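Local coordinates for type II restriction enzyme SfiI (PDB 2EZV), which recognizes the interrupted double-stranded DNA sequence 5'-GGCCN(5)GGCC-3' and cuts it endonucleolytically, leaving fragments with terminal 5'-phosphates, at residues Leu8-Leu13 against His188-Gln193; Val16-Leu21 against Pro248-Leu253; Ala27-Ser32 against Lys262-Leu267; Ala136-His141 against Ala154-Ile159. All blocks are in the same frame, centred on the assembly; numbering follows the deposited sequence.

Contact 1: residues Leu8-Leu13 against His188-Gln193; sequences LSLDEL and HARLKQ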
# COMPACT_ATOMS: atom_id res chain seq x y z
N LEU D 8 24.69 -1.67 -18.81
CA LEU D 8 25.05 -2.79 -17.96
C LEU D 8 25.68 -3.85 -18.84
O LEU D 8 25.34 -3.96 -20.01
CB LEU D 8 23.82 -3.40 -17.27
CG LEU D 8 23.08 -2.61 -16.20
CD1 LEU D 8 22.04 -3.51 -15.53
CD2 LEU D 8 24.07 -2.11 -15.17
N SER D 9 26.60 -4.62 -18.28
CA SER D 9 27.21 -5.69 -19.04
C SER D 9 26.18 -6.82 -19.05
O SER D 9 25.24 -6.82 -18.26
CB SER D 9 28.49 -6.16 -18.34
OG SER D 9 28.17 -6.72 -17.08
N LEU D 10 26.36 -7.78 -19.95
CA LEU D 10 25.43 -8.91 -20.02
C LEU D 10 25.34 -9.63 -18.68
O LEU D 10 24.25 -9.95 -18.21
CB LEU D 10 25.89 -9.89 -21.11
CG LEU D 10 25.30 -9.71 -22.52
CD1 LEU D 10 25.30 -8.25 -22.91
CD2 LEU D 10 26.09 -10.56 -23.51
N ASP D 11 26.47 -9.87 -18.04
CA ASP D 11 26.46 -10.56 -16.76
C ASP D 11 25.62 -9.83 -15.72
O ASP D 11 24.81 -10.46 -15.01
CB ASP D 11 27.88 -10.74 -16.22
CG ASP D 11 28.55 -11.97 -16.78
OD1 ASP D 11 27.88 -12.72 -17.52
OD2 ASP D 11 29.74 -12.18 -16.47
N GLU D 12 25.80 -8.52 -15.62
CA GLU D 12 25.06 -7.72 -14.66
C GLU D 12 23.58 -7.75 -14.99
O GLU D 12 22.74 -7.76 -14.09
CB GLU D 12 25.60 -6.28 -14.67
CG GLU D 12 27.10 -6.24 -14.44
CD GLU D 12 27.70 -4.86 -14.66
OE1 GLU D 12 27.27 -4.14 -15.58
OE2 GLU D 12 28.64 -4.51 -13.91
N LEU D 13 23.26 -7.76 -16.29
CA LEU D 13 21.87 -7.82 -16.73
C LEU D 13 21.22 -9.11 -16.26
O LEU D 13 20.10 -9.09 -15.75
CB LEU D 13 21.79 -7.72 -18.26
CG LEU D 13 20.38 -7.84 -18.84
CD1 LEU D 13 19.48 -6.81 -18.16
CD2 LEU D 13 20.40 -7.62 -20.34
N HIS D 188 16.45 -11.50 -21.39
CA HIS D 188 16.17 -10.29 -22.14
C HIS D 188 16.76 -10.40 -23.55
O HIS D 188 17.73 -11.13 -23.79
CB HIS D 188 16.77 -9.10 -21.39
CG HIS D 188 16.46 -7.77 -22.01
ND1 HIS D 188 17.12 -7.30 -23.12
CD2 HIS D 188 15.57 -6.81 -21.66
CE1 HIS D 188 16.65 -6.10 -23.43
NE2 HIS D 188 15.71 -5.78 -22.57
N ALA D 189 16.16 -9.67 -24.48
CA ALA D 189 16.61 -9.66 -25.87
C ALA D 189 18.13 -9.50 -25.98
O ALA D 189 18.77 -10.21 -26.76
CB ALA D 189 15.90 -8.54 -26.63
N ARG D 190 18.71 -8.58 -25.21
CA ARG D 190 20.15 -8.34 -25.24
C ARG D 190 20.99 -9.59 -25.05
O ARG D 190 22.19 -9.58 -25.36
CB ARG D 190 20.56 -7.34 -24.15
CG ARG D 190 20.37 -5.88 -24.48
CD ARG D 190 21.04 -5.04 -23.39
NE ARG D 190 22.48 -5.27 -23.39
CZ ARG D 190 23.30 -4.92 -22.41
NH1 ARG D 190 22.83 -4.32 -21.32
NH2 ARG D 190 24.60 -5.16 -22.52
N LEU D 191 20.37 -10.65 -24.54
CA LEU D 191 21.06 -11.90 -24.26
C LEU D 191 20.89 -12.97 -25.34
O LEU D 191 21.21 -14.14 -25.11
CB LEU D 191 20.58 -12.45 -22.91
CG LEU D 191 20.84 -11.54 -21.72
CD1 LEU D 191 20.05 -12.01 -20.50
CD2 LEU D 191 22.33 -11.52 -21.42
N LYS D 192 20.39 -12.59 -26.51
CA LYS D 192 20.18 -13.54 -27.58
C LYS D 192 21.42 -14.35 -27.95
O LYS D 192 21.37 -15.58 -28.00
CB LYS D 192 19.63 -12.84 -28.83
CG LYS D 192 19.42 -13.80 -29.99
CD LYS D 192 18.55 -13.20 -31.08
CE LYS D 192 18.42 -14.18 -32.24
NZ LYS D 192 18.05 -15.56 -31.78
N GLN D 193 22.53 -13.67 -28.21
CA GLN D 193 23.77 -14.35 -28.58
C GLN D 193 24.14 -15.46 -27.58
O GLN D 193 24.68 -16.50 -27.97
CB GLN D 193 24.91 -13.34 -28.68

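Contact 2: residues Val16-Leu21 against Pro248-Leu253; sequences VEKQTL and PRWRDL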
# COMPACT_ATOMS: atom_id res chain seq x y z
N VAL D 16 20.33 -8.99 -12.57
CA VAL D 16 19.11 -8.32 -12.14
C VAL D 16 17.89 -9.19 -12.43
O VAL D 16 16.87 -9.08 -11.74
CB VAL D 16 18.89 -6.93 -12.83
CG1 VAL D 16 20.20 -6.37 -13.31
CG2 VAL D 16 17.88 -7.05 -13.93
N GLU D 17 17.98 -10.03 -13.45
CA GLU D 17 16.85 -10.90 -13.75
C GLU D 17 16.81 -11.95 -12.64
O GLU D 17 15.75 -12.33 -12.16
CB GLU D 17 17.00 -11.55 -15.13
CG GLU D 17 16.59 -10.63 -16.27
CD GLU D 17 16.77 -11.24 -17.66
OE1 GLU D 17 16.32 -10.62 -18.64
OE2 GLU D 17 17.35 -12.34 -17.78
N LYS D 18 18.00 -12.37 -12.21
CA LYS D 18 18.10 -13.37 -11.16
C LYS D 18 17.50 -12.88 -9.84
O LYS D 18 16.76 -13.61 -9.20
CB LYS D 18 19.56 -13.76 -10.95
CG LYS D 18 19.74 -15.03 -10.13
CD LYS D 18 21.22 -15.30 -9.95
CE LYS D 18 21.48 -16.63 -9.27
NZ LYS D 18 22.94 -16.85 -9.04
N GLN D 19 17.82 -11.65 -9.43
CA GLN D 19 17.27 -11.16 -8.17
C GLN D 19 15.78 -10.85 -8.31
O GLN D 19 15.03 -10.91 -7.34
CB GLN D 19 18.05 -9.93 -7.64
CG GLN D 19 17.82 -8.60 -8.34
CD GLN D 19 18.57 -7.46 -7.66
OE1 GLN D 19 19.79 -7.48 -7.56
NE2 GLN D 19 17.84 -6.46 -7.18
N THR D 20 15.34 -10.55 -9.53
CA THR D 20 13.92 -10.30 -9.77
C THR D 20 13.22 -11.64 -9.56
O THR D 20 12.23 -11.74 -8.84
CB THR D 20 13.67 -9.83 -11.21
OG1 THR D 20 14.23 -8.53 -11.39
CG2 THR D 20 12.18 -9.80 -11.52
N LEU D 21 13.78 -12.69 -10.15
CA LEU D 21 13.21 -14.02 -10.04
C LEU D 21 13.20 -14.50 -8.59
O LEU D 21 12.18 -15.00 -8.10
CB LEU D 21 14.00 -14.99 -10.92
CG LEU D 21 13.45 -16.38 -11.24
CD1 LEU D 21 14.23 -17.41 -10.48
CD2 LEU D 21 11.98 -16.46 -10.91
N PRO D 248 10.44 -25.24 -0.02
CA PRO D 248 11.25 -24.06 -0.32
C PRO D 248 12.61 -24.46 -0.90
O PRO D 248 13.59 -24.55 -0.17
CB PRO D 248 11.37 -23.38 1.04
CG PRO D 248 11.47 -24.57 1.96
CD PRO D 248 10.37 -25.47 1.44
N ARG D 249 12.65 -24.71 -2.20
CA ARG D 249 13.89 -25.11 -2.84
C ARG D 249 14.29 -24.11 -3.92
O ARG D 249 13.50 -23.76 -4.79
CB ARG D 249 13.74 -26.52 -3.44
N TRP D 250 15.53 -23.63 -3.84
CA TRP D 250 16.03 -22.68 -4.82
C TRP D 250 17.18 -23.30 -5.57
O TRP D 250 18.12 -23.82 -4.96
CB TRP D 250 16.48 -21.37 -4.14
CG TRP D 250 17.29 -20.46 -5.03
CD1 TRP D 250 18.65 -20.34 -5.05
CD2 TRP D 250 16.79 -19.57 -6.03
NE1 TRP D 250 19.03 -19.43 -6.00
CE2 TRP D 250 17.92 -18.93 -6.62
CE3 TRP D 250 15.51 -19.23 -6.50
CZ2 TRP D 250 17.80 -17.99 -7.65
CZ3 TRP D 250 15.38 -18.30 -7.52
CH2 TRP D 250 16.53 -17.68 -8.08
N ARG D 251 17.08 -23.26 -6.89
CA ARG D 251 18.09 -23.80 -7.80
C ARG D 251 19.00 -22.67 -8.27
O ARG D 251 18.53 -21.63 -8.74
CB ARG D 251 17.41 -24.48 -8.99
CG ARG D 251 18.36 -24.97 -10.07
CD ARG D 251 17.60 -25.60 -11.22
NE ARG D 251 17.04 -26.89 -10.85
CZ ARG D 251 15.76 -27.24 -10.99
NH1 ARG D 251 14.88 -26.38 -11.51
NH2 ARG D 251 15.36 -28.45 -10.62
N ASP D 252 20.30 -22.90 -8.17
CA ASP D 252 21.27 -21.89 -8.56
C ASP D 252 22.49 -22.58 -9.17
O ASP D 252 22.48 -23.79 -9.38
CB ASP D 252 21.70 -21.11 -7.31
CG ASP D 252 21.94 -19.65 -7.59
OD1 ASP D 252 22.49 -19.33 -8.67
OD2 ASP D 252 21.59 -18.82 -6.72
N LEU D 253 23.53 -21.81 -9.45
CA LEU D 253 24.75 -22.39 -10.00
C LEU D 253 25.97 -21.84 -9.29
O LEU D 253 26.09 -20.64 -9.06
CB LEU D 253 24.84 -22.12 -11.51
CG LEU D 253 25.65 -20.93 -12.04
CD1 LEU D 253 25.66 -20.98 -13.55
CD2 LEU D 253 25.05 -19.62 -11.54

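Contact 3: residues Ala27-Ser32 against Lys262-Leu267; sequences ALQQYS and KEFLFL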
# COMPACT_ATOMS: atom_id res chain seq x y z
N ALA D 27 7.81 -14.90 -2.72
CA ALA D 27 6.41 -14.51 -2.69
C ALA D 27 5.54 -15.74 -2.91
O ALA D 27 4.66 -16.04 -2.11
CB ALA D 27 6.14 -13.47 -3.76
N LEU D 28 5.82 -16.47 -3.98
CA LEU D 28 5.04 -17.66 -4.28
C LEU D 28 5.21 -18.68 -3.15
O LEU D 28 4.24 -19.30 -2.72
CB LEU D 28 5.49 -18.24 -5.62
CG LEU D 28 5.10 -17.32 -6.79
CD1 LEU D 28 5.91 -17.66 -8.03
CD2 LEU D 28 3.59 -17.45 -7.05
N GLN D 29 6.43 -18.83 -2.65
CA GLN D 29 6.67 -19.78 -1.58
C GLN D 29 5.81 -19.47 -0.36
O GLN D 29 5.07 -20.32 0.12
CB GLN D 29 8.14 -19.76 -1.16
CG GLN D 29 8.41 -20.58 0.10
CD GLN D 29 8.08 -22.06 -0.07
OE1 GLN D 29 7.73 -22.75 0.89
NE2 GLN D 29 8.20 -22.56 -1.30
N GLN D 30 5.93 -18.24 0.14
CA GLN D 30 5.19 -17.81 1.31
C GLN D 30 3.68 -17.78 1.08
O GLN D 30 2.90 -17.77 2.03
CB GLN D 30 5.73 -16.46 1.78
CG GLN D 30 7.22 -16.55 2.17
CD GLN D 30 7.80 -15.30 2.81
OE1 GLN D 30 8.93 -15.32 3.27
NE2 GLN D 30 7.03 -14.22 2.82
N TYR D 31 3.27 -17.77 -0.18
CA TYR D 31 1.85 -17.75 -0.52
C TYR D 31 1.36 -19.13 -0.96
O TYR D 31 0.19 -19.29 -1.28
CB TYR D 31 1.61 -16.76 -1.65
CG TYR D 31 0.14 -16.46 -1.90
CD1 TYR D 31 -0.60 -15.72 -0.97
CD2 TYR D 31 -0.51 -16.92 -3.05
CE1 TYR D 31 -1.95 -15.45 -1.18
CE2 TYR D 31 -1.87 -16.66 -3.26
CZ TYR D 31 -2.58 -15.93 -2.32
OH TYR D 31 -3.92 -15.68 -2.51
N SER D 32 2.26 -20.12 -0.97
CA SER D 32 1.92 -21.47 -1.44
C SER D 32 0.79 -22.18 -0.69
O SER D 32 0.00 -22.89 -1.30
CB SER D 32 3.17 -22.36 -1.46
OG SER D 32 3.54 -22.76 -0.16
N LYS D 262 19.28 -25.68 -2.76
CA LYS D 262 19.32 -25.43 -1.34
C LYS D 262 17.89 -25.16 -0.91
O LYS D 262 17.05 -24.81 -1.74
CB LYS D 262 20.17 -24.20 -1.04
CG LYS D 262 19.66 -22.92 -1.71
CD LYS D 262 20.39 -21.66 -1.25
CE LYS D 262 20.04 -21.31 0.18
NZ LYS D 262 20.62 -20.00 0.61
N GLU D 263 17.62 -25.35 0.37
CA GLU D 263 16.31 -25.05 0.91
C GLU D 263 16.51 -23.71 1.61
O GLU D 263 17.57 -23.44 2.16
CB GLU D 263 15.84 -26.12 1.89
CG GLU D 263 15.32 -27.38 1.19
CD GLU D 263 14.45 -28.25 2.09
OE1 GLU D 263 13.36 -27.79 2.50
OE2 GLU D 263 14.87 -29.39 2.40
N PHE D 264 15.49 -22.86 1.57
CA PHE D 264 15.59 -21.56 2.20
C PHE D 264 14.46 -21.37 3.19
O PHE D 264 13.45 -22.06 3.14
CB PHE D 264 15.55 -20.47 1.12
CG PHE D 264 14.31 -20.48 0.28
CD1 PHE D 264 13.15 -19.84 0.72
CD2 PHE D 264 14.30 -21.10 -0.96
CE1 PHE D 264 11.99 -19.82 -0.07
CE2 PHE D 264 13.15 -21.09 -1.76
CZ PHE D 264 12.00 -20.45 -1.31
N LEU D 265 14.65 -20.43 4.10
CA LEU D 265 13.62 -20.17 5.09
C LEU D 265 12.59 -19.22 4.51
O LEU D 265 12.90 -18.41 3.64
CB LEU D 265 14.26 -19.55 6.33
CG LEU D 265 15.43 -20.33 6.93
CD1 LEU D 265 15.95 -19.58 8.15
CD2 LEU D 265 14.98 -21.73 7.31
N PHE D 266 11.36 -19.32 4.99
CA PHE D 266 10.30 -18.44 4.54
C PHE D 266 9.42 -18.12 5.73
O PHE D 266 9.42 -18.87 6.71
CB PHE D 266 9.50 -19.10 3.40
CG PHE D 266 8.72 -20.33 3.82
CD1 PHE D 266 7.42 -20.23 4.28
CD2 PHE D 266 9.29 -21.60 3.71
CE1 PHE D 266 6.68 -21.37 4.61
CE2 PHE D 266 8.57 -22.74 4.03
CZ PHE D 266 7.26 -22.63 4.48
N LEU D 267 8.69 -17.02 5.66
CA LEU D 267 7.82 -16.62 6.75
C LEU D 267 6.35 -16.86 6.41
O LEU D 267 6.01 -17.13 5.26
CB LEU D 267 8.02 -15.14 7.10
CG LEU D 267 9.41 -14.60 7.46
CD1 LEU D 267 10.15 -15.60 8.33
CD2 LEU D 267 10.18 -14.37 6.21

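Contact 4: residues Ala136-His141 against Ala154-Ile159; sequences AGVIPH and AVTTSI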
# COMPACT_ATOMS: atom_id res chain seq x y z
N ALA D 136 10.53 -11.31 -31.55
CA ALA D 136 10.08 -11.07 -30.19
C ALA D 136 8.92 -10.08 -30.21
O ALA D 136 8.92 -9.13 -31.01
CB ALA D 136 11.24 -10.53 -29.35
N GLY D 137 7.94 -10.32 -29.34
CA GLY D 137 6.78 -9.45 -29.26
C GLY D 137 6.78 -8.52 -28.06
O GLY D 137 5.96 -7.60 -27.99
N VAL D 138 7.68 -8.76 -27.11
CA VAL D 138 7.80 -7.93 -25.91
C VAL D 138 8.87 -6.89 -26.19
O VAL D 138 9.97 -7.24 -26.63
CB VAL D 138 8.26 -8.76 -24.69
CG1 VAL D 138 8.46 -7.85 -23.49
CG2 VAL D 138 7.25 -9.85 -24.37
N ILE D 139 8.57 -5.63 -25.94
CA ILE D 139 9.55 -4.58 -26.17
C ILE D 139 10.74 -4.72 -25.23
O ILE D 139 10.61 -5.23 -24.11
CB ILE D 139 8.93 -3.17 -26.00
CG1 ILE D 139 8.40 -3.00 -24.58
CG2 ILE D 139 7.80 -2.98 -26.99
CD1 ILE D 139 7.96 -1.58 -24.27
N PRO D 140 11.92 -4.25 -25.66
CA PRO D 140 13.11 -4.35 -24.82
C PRO D 140 13.02 -3.44 -23.59
O PRO D 140 13.65 -3.71 -22.57
CB PRO D 140 14.23 -3.92 -25.77
CG PRO D 140 13.55 -2.88 -26.61
CD PRO D 140 12.21 -3.53 -26.91
N HIS D 141 12.23 -2.38 -23.70
CA HIS D 141 12.08 -1.45 -22.59
C HIS D 141 11.01 -0.40 -22.86
O HIS D 141 10.64 -0.17 -24.00
CB HIS D 141 13.43 -0.76 -22.34
CG HIS D 141 14.01 -0.12 -23.56
ND1 HIS D 141 13.47 1.01 -24.15
CD2 HIS D 141 15.07 -0.47 -24.33
CE1 HIS D 141 14.17 1.32 -25.22
NE2 HIS D 141 15.15 0.44 -25.36
N ALA D 154 13.05 1.90 -19.16
CA ALA D 154 12.74 1.02 -18.04
C ALA D 154 12.83 -0.40 -18.58
O ALA D 154 11.99 -0.83 -19.38
CB ALA D 154 11.33 1.30 -17.51
N VAL D 155 13.85 -1.12 -18.14
CA VAL D 155 14.07 -2.49 -18.59
C VAL D 155 12.90 -3.43 -18.40
O VAL D 155 12.23 -3.42 -17.37
CB VAL D 155 15.26 -3.14 -17.89
CG1 VAL D 155 16.01 -4.03 -18.88
CG2 VAL D 155 16.14 -2.08 -17.28
N THR D 156 12.70 -4.27 -19.40
CA THR D 156 11.66 -5.27 -19.42
C THR D 156 12.23 -6.57 -18.87
O THR D 156 13.29 -7.01 -19.30
CB THR D 156 11.15 -5.49 -20.88
OG1 THR D 156 9.92 -4.78 -21.06
CG2 THR D 156 10.96 -6.96 -21.19
N THR D 157 11.53 -7.17 -17.92
CA THR D 157 11.97 -8.44 -17.35
C THR D 157 10.80 -9.41 -17.44
O THR D 157 9.74 -9.19 -16.84
CB THR D 157 12.41 -8.29 -15.88
OG1 THR D 157 13.58 -7.48 -15.82
CG2 THR D 157 12.73 -9.66 -15.26
N SER D 158 11.00 -10.49 -18.19
CA SER D 158 9.95 -11.48 -18.42
C SER D 158 9.97 -12.69 -17.51
O SER D 158 10.98 -13.39 -17.40
CB SER D 158 10.01 -11.94 -19.88
OG SER D 158 9.90 -10.83 -20.75
N ILE D 159 8.82 -12.95 -16.89
CA ILE D 159 8.69 -14.07 -15.98
C ILE D 159 7.42 -14.90 -16.17
O ILE D 159 6.35 -14.36 -16.47
CB ILE D 159 8.76 -13.56 -14.53
CG1 ILE D 159 10.11 -12.86 -14.34
CG2 ILE D 159 8.58 -14.71 -13.53
CD1 ILE D 159 10.21 -12.04 -13.10

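Contact 1: residues Leu8-Leu13 against His188-Gln193
Arg190 reaches across to the peptide carbonyl of Leu8, just ahead of the Ser9-Glu12 capping box that starts helix 10-41. The approach is end-on. NH1 and NH2 of Arg190 each lie 2.9 Å from Leu8 O, and this oxygen sits almost in the guanidinium plane. The two bonds are not equivalent. NH2 meets the carbonyl nearly in line with C=O, whereas NH1 comes from above the carbonyl plane. The arginine chain bends at chi3 (64°), which turns the guanidinium toward the carbonyl. Leu10 CD1 is close as well, 3.2 Å from Arg190 NH2.

Leu13 crosses the aliphatic part of the same arginine at a slant. Its CG stands anti to the backbone N (chi1 177°), and Leu13 CD2 is thereby sent to Arg190 CB, 3.8 Å away, and to the CB of His188. Leu10 and Leu191 run past each other in opposite directions, with Leu10 CG 3.6 Å from Leu191 CD2. An alanine at Arg190 would remove both N-H donors and would probably leave Leu8 O without these bonds and Leu13 CD2 less covered.

Each segment is also braced internally. In the capping box, Ser9 N gives a straight bond to Glu12 OE1. Nearby, Tyr5 packs on Arg190. In 188-193, Arg190 N donates to His188 ND1 at 2.9 Å, close to the imidazole plane.

Contact 2: residues Val16-Leu21 against Pro248-Leu253
Lys18 and Asp252 form the salt bridge that ties helix 16-21 to strand 249-253. The two elements run nearly antiparallel, at 170°, with their axes 11.6 Å apart, and long side chains span the gap.

Lys18 NZ is modelled 2.5 Å from Asp252 OD1, a separation too short to be read closely. The lysine chain is extended beyond CG and crosses the aspartate at about a right angle. Its ammonium uses the syn lone pair of OD1, on the side of the other oxygen. Trp232 adds a cation-pi contact to Lys18.

Hydrogen bonds within the strand segment fix the carboxylate. OD1 of Asp252 also accepts from Leu253 N at 2.8 Å, on the anti side. Asp252 OD2 takes the indole N-H of Trp250, with NE1 2.7 Å away. That bond is nearly straight, at 173°. It lies in the indole plane but reaches OD2 from above the carboxylate plane.

The apolar part is Leu21 against Trp250. The methyl CD1 of Leu21 meets the edge of the six-membered ring, 3.3 Å from Trp250 CZ3 and equally near CH2. The chi1 of Trp250 (167°) swings the indole away from its own backbone N, and the ring extends from the strand toward the helix. Arg22 and Val25 also touch it, as does Met1 of the second subunit.

Three donors therefore hold the buried Asp252 carboxylate. The positive charge of Lys18 and the two N-H groups probably favour its ionised form, while the indole bond links the charged and apolar halves of the contact.

Contact 3: residues Ala27-Ser32 against Lys262-Leu267
Gln29 and Gln30, neighbours on helix 10-41, meet the irregular C-terminal segment that follows the two-stranded sheet of strands 249-253 and 259-263. Together with Phe266 they have the most surface covered here.

Gln29 meets two aromatic rings. Its first torsion (chi1 171°) carries CG away from the backbone N, and a bend at chi2 brings the chain across Phe266 at about a right angle. Gln29 CG makes an off-centre CH-pi contact, 4.2 Å from the centroid of the Phe266 ring. Gln29 CB lies at the edge of the Phe264 ring, in its plane. Gln29 CG is 3.7 Å from Phe264 CE1.

Gln30 is extended beyond CG and slides past Phe266, with Gln30 CG 3.6 Å from Phe266 CB. It then lies alongside Leu267, pointing the same way. Were Gln30 an alanine, the amide would be gone, and Leu267 N would probably lose the oxygen it donates to and Phe266 CB some of its cover.

The second subunit meets the same C-terminal segment. Asn148 of that subunit bonds to Phe266 N and to Phe264 O, and Gln30 packs on its Tyr68. Phe266 also meets the ring of Tyr245 in its own chain. Leu267 N donates to Gln30 OE1 at 2.9 Å, straight at hydrogen (177°) but from well above the plane of the amide carbonyl.

Contact 4: residues Ala136-His141 against Ala154-Ile159
Thr156 receives the loop 136-141 through two weak polar links. The hydroxyl OG1 of Thr156 donates to Ile139 O at 3.2 Å. The backbone N of Thr156 donates to Pro140 O at 3.4 Å. Two successive carbonyls of the loop are thus turned to the same strand residue. Pro140 O has a second donor in His188 NE2.

Apolar packing continues from the same threonine. The methyl CG2 of Thr156 lies 3.5 Å from Val138 CG1, the two side chains crossing at a slant. With CG1 turned opposite the backbone N (chi1 176°), Val138 reaches the strand from the loop. Leu98 of strand 93-104 touches both Val138 and Thr156.

The beta bridge is at His141, which faces Val155 as an antiparallel non-hydrogen-bonded pair, with CA atoms 4.6 Å apart. His141 CB lies 3.3 Å from Ala154 O. Tyr5 meets the His141 ring and also packs on Pro140 and Val155.

Here a loop enters strand 141-145, which runs antiparallel to the long strand 151-167. That strand in turn lies parallel to 93-104, which carries the calcium ligands Asp100 and Ala101. This places the contact in the central mixed sheet of the PDDEXK nuclease fold.

Contacts 1, 2 and 3 follow one another along helix 10-41. The centres of contacts 1 and 2 are about 16 Å apart, and those of contacts 2 and 3 about 12 Å. The helix meets far later segments, taken in the same chain order. Contacts 2 and 3 share the small sheet of strands 249-253 and 259-263, and both touch the second subunit. Contact 4 joins a loop to the central sheet, nested in the chain loops closed by the others. Its centre is about 12 Å from that of contact 1, which it joins through His188 and Pro140. It touches contact 2 where Thr20 packs on Thr157 and Ile159. The N-terminal helix thus connects the nuclease sheet with the C-terminal part at the subunit interface.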